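Local coordinates for protein 2-dehydropantoate 2-reductase, putative (Enterococcus faecalis, PDB 2EW2) that probably catalyses the NADPH-dependent reduction of 2-dehydropantoate (ketopantoate) to (R)-pantoate, a step on the pathway to pantothenate, at residues L108-Y120 and Y280-Y292. Numbering follows the deposited sequence.
Sequences LNGLGHEDVLEKY and YINGAVWRKGQKY
Asp-115 sits at the middle of a salt-bridge network that joins the Rossmann-type N-terminal domain, which probably binds NADP(H), to the helical C-terminal domain, meeting Arg-287, Lys-288 and Lys-291 of helix 282-292. Its OD2 takes two charged hydrogen bonds: NH1 of Arg-287 arrives on the anti side at 3.1 Å, almost straight and within the guanidinium plane, and NZ of Lys-288 on the syn side at 3.0 Å. The carboxylate of Asp-115 and the guanidinium of Arg-287 stand 78° apart; NH1 alone bonds OD2 directly, and NE reaches it through a water 2.6 Å from Asp-115 OD2. Lys-288 bends at its last torsion (chi4 -70°), which turns NZ to Glu-114 OE2 as well, 3.0 Å off; its strongest partner, however, is Glu-236, beyond the two segments, with which NZ makes a salt bridge. Lys-291 reaches Asp-115 OD1 weakly and Glu-118 only at long range.

Beyond the charges, Leu-111 packs on Ala-284 and Val-285. Its CG lies opposite the backbone N (chi1 -173°), with CD2 3.8 Å from Val-285 CG2; the valine also packs on Phe-229 of helix 218-235. Leu-111 N gives a weak hydrogen bond to Tyr-280 O. Residues 109-113 are braced internally: His-113 NE2 donates to Asn-109 O at 2.8 Å, approaching from above the carbonyl plane, while Leu-108 CD2 covers one face of the imidazole and Leu-111 O lies over the other.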
loop_
_atom_site.group_PDB
_atom_site.type_symbol
_atom_site.label_atom_id
_atom_site.label_comp_id
_atom_site.label_asym_id
_atom_site.label_seq_id
_atom_site.Cartn_x
_atom_site.Cartn_y
_atom_site.Cartn_z
ATOM N N LEU B 108 28.521 1.953 1.319
ATOM C CA LEU B 108 27.393 1.061 1.050
ATOM C C LEU B 108 26.442 1.638 0.016
ATOM O O LEU B 108 26.283 2.841 -0.075
ATOM C CB LEU B 108 26.598 0.808 2.328
ATOM C CG LEU B 108 26.978 -0.360 3.249
ATOM C CD1 LEU B 108 28.388 -0.248 3.839
ATOM C CD2 LEU B 108 25.935 -0.456 4.363
ATOM N N ASN B 109 25.812 0.756 -0.750
ATOM C CA ASN B 109 24.655 1.142 -1.542
ATOM C C ASN B 109 23.491 1.448 -0.627
ATOM O O ASN B 109 23.338 0.851 0.456
ATOM C CB ASN B 109 24.261 0.024 -2.507
ATOM C CG ASN B 109 25.280 -0.181 -3.589
ATOM O OD1 ASN B 109 25.658 0.765 -4.278
ATOM N ND2 ASN B 109 25.739 -1.418 -3.752
ATOM N N GLY B 110 22.667 2.388 -1.065
ATOM C CA GLY B 110 21.406 2.637 -0.403
ATOM C C GLY B 110 21.450 3.775 0.581
ATOM O O GLY B 110 22.478 4.418 0.785
ATOM N N LEU B 111 20.323 3.952 1.244
ATOM C CA LEU B 111 19.969 5.164 1.937
ATOM C C LEU B 111 19.974 4.999 3.463
ATOM O O LEU B 111 19.557 3.963 3.986
ATOM C CB LEU B 111 18.546 5.524 1.475
ATOM C CG LEU B 111 17.921 6.840 1.893
ATOM C CD1 LEU B 111 18.733 7.990 1.284
ATOM C CD2 LEU B 111 16.458 6.864 1.437
ATOM N N GLY B 112 20.439 6.026 4.169
ATOM C CA GLY B 112 20.213 6.132 5.618
ATOM C C GLY B 112 21.173 5.437 6.578
ATOM O O GLY B 112 20.899 5.351 7.763
ATOM N N HIS B 113 22.301 4.952 6.072
ATOM C CA HIS B 113 23.258 4.211 6.904
ATOM C C HIS B 113 23.914 5.054 7.974
ATOM O O HIS B 113 24.319 4.527 9.020
ATOM C CB HIS B 113 24.308 3.526 6.031
ATOM C CG HIS B 113 23.710 2.706 4.937
ATOM N ND1 HIS B 113 22.826 1.680 5.185
ATOM C CD2 HIS B 113 23.862 2.761 3.593
ATOM C CE1 HIS B 113 22.464 1.133 4.039
ATOM N NE2 HIS B 113 23.078 1.771 3.057
ATOM N N GLU B 114 23.991 6.362 7.729
ATOM C CA GLU B 114 24.451 7.319 8.742
ATOM C C GLU B 114 23.678 7.198 10.063
ATOM O O GLU B 114 24.219 7.489 11.125
ATOM C CB GLU B 114 24.391 8.771 8.212
ATOM C CG GLU B 114 22.993 9.277 7.779
ATOM C CD GLU B 114 22.579 8.851 6.365
ATOM O OE1 GLU B 114 23.343 8.118 5.690
ATOM O OE2 GLU B 114 21.472 9.243 5.915
ATOM N N ASP B 115 22.423 6.754 10.002
ATOM C CA ASP B 115 21.609 6.651 11.208
ATOM C C ASP B 115 22.066 5.492 12.088
ATOM O O ASP B 115 21.958 5.555 13.294
ATOM C CB ASP B 115 20.126 6.524 10.860
ATOM C CG ASP B 115 19.603 7.734 10.072
ATOM O OD1 ASP B 115 20.178 8.843 10.214
ATOM O OD2 ASP B 115 18.624 7.582 9.308
ATOM N N VAL B 116 22.591 4.436 11.481
ATOM C CA VAL B 116 23.202 3.357 12.257
ATOM C C VAL B 116 24.582 3.809 12.748
ATOM O O VAL B 116 24.918 3.651 13.929
ATOM C CB VAL B 116 23.331 2.048 11.420
ATOM C CG1 VAL B 116 24.365 1.113 12.026
ATOM C CG2 VAL B 116 21.986 1.333 11.308
ATOM N N LEU B 117 25.373 4.369 11.831
ATOM C CA LEU B 117 26.765 4.733 12.103
ATOM C C LEU B 117 26.865 5.741 13.242
ATOM O O LEU B 117 27.758 5.625 14.086
ATOM C CB LEU B 117 27.479 5.243 10.825
ATOM C CG LEU B 117 27.655 4.218 9.690
ATOM C CD1 LEU B 117 28.198 4.843 8.401
ATOM C CD2 LEU B 117 28.542 3.053 10.142
ATOM N N GLU B 118 25.936 6.693 13.292
ATOM C CA GLU B 118 25.992 7.761 14.298
ATOM C C GLU B 118 25.803 7.266 15.745
ATOM O O GLU B 118 26.093 7.990 16.693
ATOM C CB GLU B 118 25.054 8.933 13.955
ATOM C CG GLU B 118 23.597 8.729 14.339
ATOM C CD GLU B 118 22.689 9.874 13.872
ATOM O OE1 GLU B 118 23.196 11.022 13.717
ATOM O OE2 GLU B 118 21.462 9.625 13.662
ATOM N N LYS B 119 25.348 6.023 15.900
ATOM C CA LYS B 119 25.308 5.384 17.210
ATOM C C LYS B 119 26.708 5.092 17.745
ATOM O O LYS B 119 26.899 4.972 18.953
ATOM C CB LYS B 119 24.520 4.079 17.130
ATOM C CG LYS B 119 23.052 4.249 16.779
ATOM C CD LYS B 119 22.254 3.070 17.309
ATOM C CE LYS B 119 22.364 1.878 16.410
ATOM N NZ LYS B 119 21.756 0.671 17.059
ATOM N N TYR B 120 27.680 4.976 16.836
ATOM C CA TYR B 120 28.998 4.453 17.164
ATOM C C TYR B 120 30.121 5.440 16.880
ATOM O O TYR B 120 31.165 5.394 17.520
ATOM C CB TYR B 120 29.228 3.130 16.420
ATOM C CG TYR B 120 28.122 2.136 16.686
ATOM C CD1 TYR B 120 27.267 1.716 15.667
ATOM C CD2 TYR B 120 27.891 1.661 17.975
ATOM C CE1 TYR B 120 26.244 0.797 15.919
ATOM C CE2 TYR B 120 26.854 0.774 18.243
ATOM C CZ TYR B 120 26.042 0.341 17.208
ATOM O OH TYR B 120 25.030 -0.561 17.473
ATOM N N TYR B 280 16.026 -0.546 3.459
ATOM C CA TYR B 280 17.092 0.429 3.189
ATOM C C TYR B 280 16.730 1.347 2.045
ATOM O O TYR B 280 17.565 2.080 1.532
ATOM C CB TYR B 280 18.429 -0.302 2.934
ATOM C CG TYR B 280 18.624 -1.357 3.980
ATOM C CD1 TYR B 280 18.861 -1.008 5.313
ATOM C CD2 TYR B 280 18.479 -2.697 3.669
ATOM C CE1 TYR B 280 18.981 -1.977 6.294
ATOM C CE2 TYR B 280 18.601 -3.665 4.644
ATOM C CZ TYR B 280 18.850 -3.299 5.948
ATOM O OH TYR B 280 18.970 -4.283 6.911
ATOM N N ILE B 281 15.461 1.304 1.647
ATOM C CA ILE B 281 14.954 2.180 0.611
ATOM C C ILE B 281 13.723 2.860 1.221
ATOM O O ILE B 281 13.860 3.843 1.952
ATOM C CB ILE B 281 14.630 1.400 -0.693
ATOM C CG1 ILE B 281 15.829 0.525 -1.123
ATOM C CG2 ILE B 281 14.208 2.368 -1.802
ATOM C CD1 ILE B 281 15.503 -0.479 -2.264
ATOM N N ASN B 282 12.536 2.307 0.975
ATOM C CA ASN B 282 11.313 2.871 1.540
ATOM C C ASN B 282 11.296 2.826 3.069
ATOM O O ASN B 282 10.820 3.763 3.699
ATOM C CB ASN B 282 10.065 2.184 0.958
ATOM C CG ASN B 282 9.981 2.328 -0.552
ATOM O OD1 ASN B 282 9.282 3.210 -1.075
ATOM N ND2 ASN B 282 10.688 1.462 -1.263
ATOM N N GLY B 283 11.815 1.738 3.650
ATOM C CA GLY B 283 11.896 1.590 5.112
ATOM C C GLY B 283 12.747 2.685 5.757
ATOM O O GLY B 283 12.467 3.125 6.859
ATOM N N ALA B 284 13.768 3.137 5.044
ATOM C CA ALA B 284 14.686 4.165 5.517
ATOM C C ALA B 284 14.030 5.553 5.512
ATOM O O ALA B 284 14.164 6.309 6.477
ATOM C CB ALA B 284 15.933 4.145 4.665
ATOM N N VAL B 285 13.281 5.865 4.456
ATOM C CA VAL B 285 12.479 7.101 4.396
ATOM C C VAL B 285 11.460 7.123 5.540
ATOM O O VAL B 285 11.247 8.146 6.195
ATOM C CB VAL B 285 11.722 7.211 3.034
ATOM C CG1 VAL B 285 10.889 8.466 2.972
ATOM C CG2 VAL B 285 12.692 7.170 1.874
ATOM N N TRP B 286 10.820 5.984 5.752
ATOM C CA TRP B 286 9.815 5.830 6.800
ATOM C C TRP B 286 10.455 6.043 8.191
ATOM O O TRP B 286 9.946 6.837 9.000
ATOM C CB TRP B 286 9.144 4.448 6.658
ATOM C CG TRP B 286 8.067 4.111 7.664
ATOM C CD1 TRP B 286 7.345 4.982 8.445
ATOM C CD2 TRP B 286 7.564 2.794 7.961
ATOM N NE1 TRP B 286 6.440 4.275 9.223
ATOM C CE2 TRP B 286 6.563 2.937 8.946
ATOM C CE3 TRP B 286 7.877 1.504 7.496
ATOM C CZ2 TRP B 286 5.870 1.836 9.475
ATOM C CZ3 TRP B 286 7.186 0.414 8.017
ATOM C CH2 TRP B 286 6.202 0.586 9.003
ATOM N N ARG B 287 11.572 5.371 8.459
ATOM C CA ARG B 287 12.303 5.582 9.735
ATOM C C ARG B 287 12.663 7.065 9.948
ATOM O O ARG B 287 12.385 7.641 11.006
ATOM C CB ARG B 287 13.552 4.692 9.806
ATOM C CG ARG B 287 14.273 4.720 11.155
ATOM C CD ARG B 287 15.633 4.010 11.109
ATOM N NE ARG B 287 16.564 4.668 10.183
ATOM C CZ ARG B 287 16.984 4.140 9.035
ATOM N NH1 ARG B 287 17.825 4.823 8.260
ATOM N NH2 ARG B 287 16.571 2.930 8.662
ATOM N N LYS B 288 13.245 7.695 8.936
ATOM C CA LYS B 288 13.609 9.120 9.042
ATOM C C LYS B 288 12.396 10.015 9.231
ATOM O O LYS B 288 12.417 10.910 10.070
ATOM C CB LYS B 288 14.382 9.581 7.809
ATOM C CG LYS B 288 15.795 9.006 7.695
ATOM C CD LYS B 288 16.429 9.424 6.350
ATOM C CE LYS B 288 17.899 8.952 6.268
ATOM N NZ LYS B 288 18.826 9.697 7.211
ATOM N N GLY B 289 11.342 9.786 8.436
ATOM C CA GLY B 289 10.100 10.534 8.578
ATOM C C GLY B 289 9.527 10.505 9.992
ATOM O O GLY B 289 9.025 11.505 10.483
ATOM N N GLN B 290 9.591 9.353 10.642
ATOM C CA GLN B 290 9.091 9.219 11.998
ATOM C C GLN B 290 9.886 10.116 12.939
ATOM O O GLN B 290 9.327 10.739 13.828
ATOM C CB GLN B 290 9.182 7.760 12.465
ATOM C CG GLN B 290 8.155 6.831 11.791
ATOM C CD GLN B 290 6.729 7.315 12.010
ATOM O OE1 GLN B 290 6.233 7.304 13.135
ATOM N NE2 GLN B 290 6.069 7.749 10.942
ATOM N N LYS B 291 11.194 10.188 12.742
ATOM C CA LYS B 291 11.994 10.990 13.658
ATOM C C LYS B 291 11.931 12.480 13.337
ATOM O O LYS B 291 12.128 13.313 14.221
ATOM C CB LYS B 291 13.410 10.436 13.810
ATOM C CG LYS B 291 14.322 10.597 12.657
ATOM C CD LYS B 291 15.791 10.520 13.146
ATOM C CE LYS B 291 16.759 10.514 11.953
ATOM N NZ LYS B 291 18.196 10.409 12.335
ATOM N N TYR B 292 11.574 12.817 12.097
ATOM C CA TYR B 292 11.459 14.216 11.688
ATOM C C TYR B 292 10.032 14.749 11.726
ATOM O O TYR B 292 9.791 15.903 11.374
ATOM C CB TYR B 292 12.036 14.433 10.289
ATOM C CG TYR B 292 13.484 14.053 10.122
ATOM C CD1 TYR B 292 13.983 13.740 8.863
ATOM C CD2 TYR B 292 14.360 14.005 11.218
ATOM C CE1 TYR B 292 15.300 13.390 8.677
ATOM C CE2 TYR B 292 15.699 13.656 11.043
ATOM C CZ TYR B 292 16.161 13.357 9.764
ATOM O OH TYR B 292 17.478 12.993 9.552
HETATM O O HOH W 1 19.210 2.482 6.180
HETATM O O HOH W 2 16.534 7.310 10.747
#